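Local coordinates for CBS domain protein (Shewanella oneidensis, PDB 3LHH) that binds adenosine monophosphate through its paired CBS domains, which form part of a longer membrane protein of the CorC/CNNM family, at residues L128-H131 / F132-G136. Sequence-based numbering, arbitrary orientation.
Sequences LLEH and FRTTG
Leu128 through Thr135 form the last turns of helix 125-135, tied by i to i+4 backbone bonds such as Phe132 N to Leu128 O and Arg133 N to Leu129 O, both 3.0 Å. At Gly136 the chain leaves the helix with positive phi, a conformation easily adopted without a side chain, while its N still bonds to Phe132 O. Two threonines suit this last turn because each hydroxyl adds a second bond to a carbonyl already bonded to the N-H of the same threonine: Thr134 OG1 lies 2.8 Å from Glu130 O and Thr135 OG1 2.7 Å from His131 O, each on the opposite face of the carbonyl plane from the amide. The first torsion of Thr135, 58°, turns OG1 back to this carbonyl and sets CG2 over one face of the His131 ring, a CH-pi contact 3.9 Å from the centroid. The helix connects parallel strands 117-120 and 139-143 in a beta-alpha-beta crossover of the second CBS motif; on its buried side Leu128 CG packs 3.9 Å from Phe132 CE1, two apolar side chains suited to meeting Met158 and Val153. On the more exposed side, chains long enough to meet form a salt bridge, Glu130 OE2 offering its syn lone pair to Arg133 NH1 at 2.8 Å, within the guanidinium plane. With an alanine in place of Glu130 the guanidinium would probably lose this carboxylate mate, leaving the arginine freer to turn.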
ATOM      1  N   LEU A 128       3.868  15.509   4.870  1.00 41.31           N
ATOM      2  CA  LEU A 128       3.813  14.076   4.580  1.00 37.56           C
ATOM      3  C   LEU A 128       4.788  13.312   5.494  1.00 42.55           C
ATOM      4  O   LEU A 128       4.426  12.306   6.115  1.00 40.02           O
ATOM      5  CB  LEU A 128       4.170  13.823   3.119  1.00 45.10           C
ATOM      6  CG  LEU A 128       4.033  12.380   2.649  1.00 53.60           C
ATOM      7  CD1 LEU A 128       2.591  11.899   2.818  1.00 52.06           C
ATOM      8  CD2 LEU A 128       4.464  12.269   1.212  1.00 60.42           C
ATOM      9  N   LEU A 129       6.022  13.801   5.564  1.00 42.22           N
ATOM     10  CA  LEU A 129       7.031  13.261   6.467  1.00 46.75           C
ATOM     11  C   LEU A 129       6.514  13.121   7.903  1.00 42.46           C
ATOM     12  O   LEU A 129       6.652  12.064   8.529  1.00 39.17           O
ATOM     13  CB  LEU A 129       8.241  14.179   6.481  1.00 53.14           C
ATOM     14  CG  LEU A 129       9.543  13.632   5.931  1.00 58.35           C
ATOM     15  CD1 LEU A 129       9.373  13.331   4.462  1.00 68.89           C
ATOM     16  CD2 LEU A 129      10.617  14.654   6.135  1.00 56.17           C
ATOM     17  N   GLU A 130       5.944  14.197   8.433  1.00 34.73           N
ATOM     18  CA  GLU A 130       5.401  14.164   9.784  1.00 38.14           C
ATOM     19  C   GLU A 130       4.252  13.179   9.936  1.00 46.07           C
ATOM     20  O   GLU A 130       4.127  12.541  10.984  1.00 39.86           O
ATOM     21  CB  GLU A 130       4.949  15.554  10.244  1.00 48.91           C
ATOM     22  CG  GLU A 130       5.973  16.211  11.147  1.00 68.25           C
ATOM     23  CD  GLU A 130       6.579  15.224  12.159  1.00 71.53           C
ATOM     24  OE1 GLU A 130       5.809  14.580  12.925  1.00 71.36           O
ATOM     25  OE2 GLU A 130       7.824  15.097  12.183  1.00 58.64           O
ATOM     26  N   HIS A 131       3.414  13.059   8.901  1.00 44.14           N
ATOM     27  CA  HIS A 131       2.340  12.064   8.918  1.00 40.94           C
ATOM     28  C   HIS A 131       2.936  10.651   9.068  1.00 44.53           C
ATOM     29  O   HIS A 131       2.439   9.848   9.859  1.00 42.88           O
ATOM     30  CB  HIS A 131       1.439  12.159   7.674  1.00 46.85           C
ATOM     31  CG  HIS A 131       0.348  11.127   7.641  1.00 42.59           C
ATOM     32  ND1 HIS A 131       0.536   9.855   7.143  1.00 52.39           N
ATOM     33  CD2 HIS A 131      -0.930  11.168   8.087  1.00 45.55           C
ATOM     34  CE1 HIS A 131      -0.581   9.163   7.265  1.00 52.08           C
ATOM     35  NE2 HIS A 131      -1.485   9.935   7.841  1.00 53.25           N
ATOM     36  N   PHE A 132       4.014  10.360   8.338  1.00 41.21           N
ATOM     37  CA  PHE A 132       4.677   9.052   8.463  1.00 35.11           C
ATOM     38  C   PHE A 132       5.228   8.813   9.877  1.00 34.56           C
ATOM     39  O   PHE A 132       5.029   7.753  10.481  1.00 35.90           O
ATOM     40  CB  PHE A 132       5.832   8.911   7.456  1.00 36.49           C
ATOM     41  CG  PHE A 132       5.416   8.386   6.097  1.00 33.54           C
ATOM     42  CD1 PHE A 132       5.385   9.222   4.987  1.00 41.87           C
ATOM     43  CD2 PHE A 132       5.065   7.059   5.933  1.00 34.93           C
ATOM     44  CE1 PHE A 132       5.008   8.734   3.731  1.00 42.45           C
ATOM     45  CE2 PHE A 132       4.699   6.562   4.685  1.00 34.47           C
ATOM     46  CZ  PHE A 132       4.675   7.404   3.588  1.00 37.35           C
ATOM     47  N   ARG A 133       5.950   9.793  10.391  1.00 31.93           N
ATOM     48  CA  ARG A 133       6.541   9.668  11.715  1.00 37.86           C
ATOM     49  C   ARG A 133       5.471   9.476  12.803  1.00 44.08           C
ATOM     50  O   ARG A 133       5.565   8.572  13.632  1.00 47.70           O
ATOM     51  CB  ARG A 133       7.413  10.893  11.995  1.00 34.36           C
ATOM     52  CG  ARG A 133       8.493  11.088  10.905  1.00 33.78           C
ATOM     53  CD  ARG A 133       9.542  12.099  11.326  1.00 37.84           C
ATOM     54  NE  ARG A 133      10.176  11.649  12.556  1.00 43.12           N
ATOM     55  CZ  ARG A 133      10.136  12.301  13.706  1.00 39.45           C
ATOM     56  NH1 ARG A 133       9.510  13.464  13.790  1.00 36.63           N
ATOM     57  NH2 ARG A 133      10.727  11.783  14.778  1.00 37.43           N
ATOM     58  N   THR A 134       4.449  10.322  12.781  1.00 44.07           N
ATOM     59  CA  THR A 134       3.332  10.236  13.724  1.00 50.30           C
ATOM     60  C   THR A 134       2.617   8.881  13.698  1.00 46.00           C
ATOM     61  O   THR A 134       2.331   8.296  14.742  1.00 45.96           O
ATOM     62  CB  THR A 134       2.273  11.309  13.403  1.00 54.00           C
ATOM     63  OG1 THR A 134       2.859  12.608  13.521  1.00 56.28           O
ATOM     64  CG2 THR A 134       1.093  11.193  14.344  1.00 58.01           C
ATOM     65  N   THR A 135       2.301   8.400  12.501  1.00 37.28           N
ATOM     66  CA  THR A 135       1.478   7.201  12.376  1.00 44.75           C
ATOM     67  C   THR A 135       2.317   5.935  12.479  1.00 47.19           C
ATOM     68  O   THR A 135       1.823   4.888  12.878  1.00 47.36           O
ATOM     69  CB  THR A 135       0.676   7.173  11.046  1.00 42.44           C
ATOM     70  OG1 THR A 135       1.577   7.254   9.941  1.00 39.21           O
ATOM     71  CG2 THR A 135      -0.302   8.344  10.980  1.00 48.38           C
ATOM     72  N   GLY A 136       3.595   6.038  12.135  1.00 39.59           N
ATOM     73  CA  GLY A 136       4.435   4.858  12.034  1.00 41.86           C
ATOM     74  C   GLY A 136       4.061   3.944  10.869  1.00 43.44           C
ATOM     75  O   GLY A 136       4.398   2.761  10.863  1.00 46.38           O
TER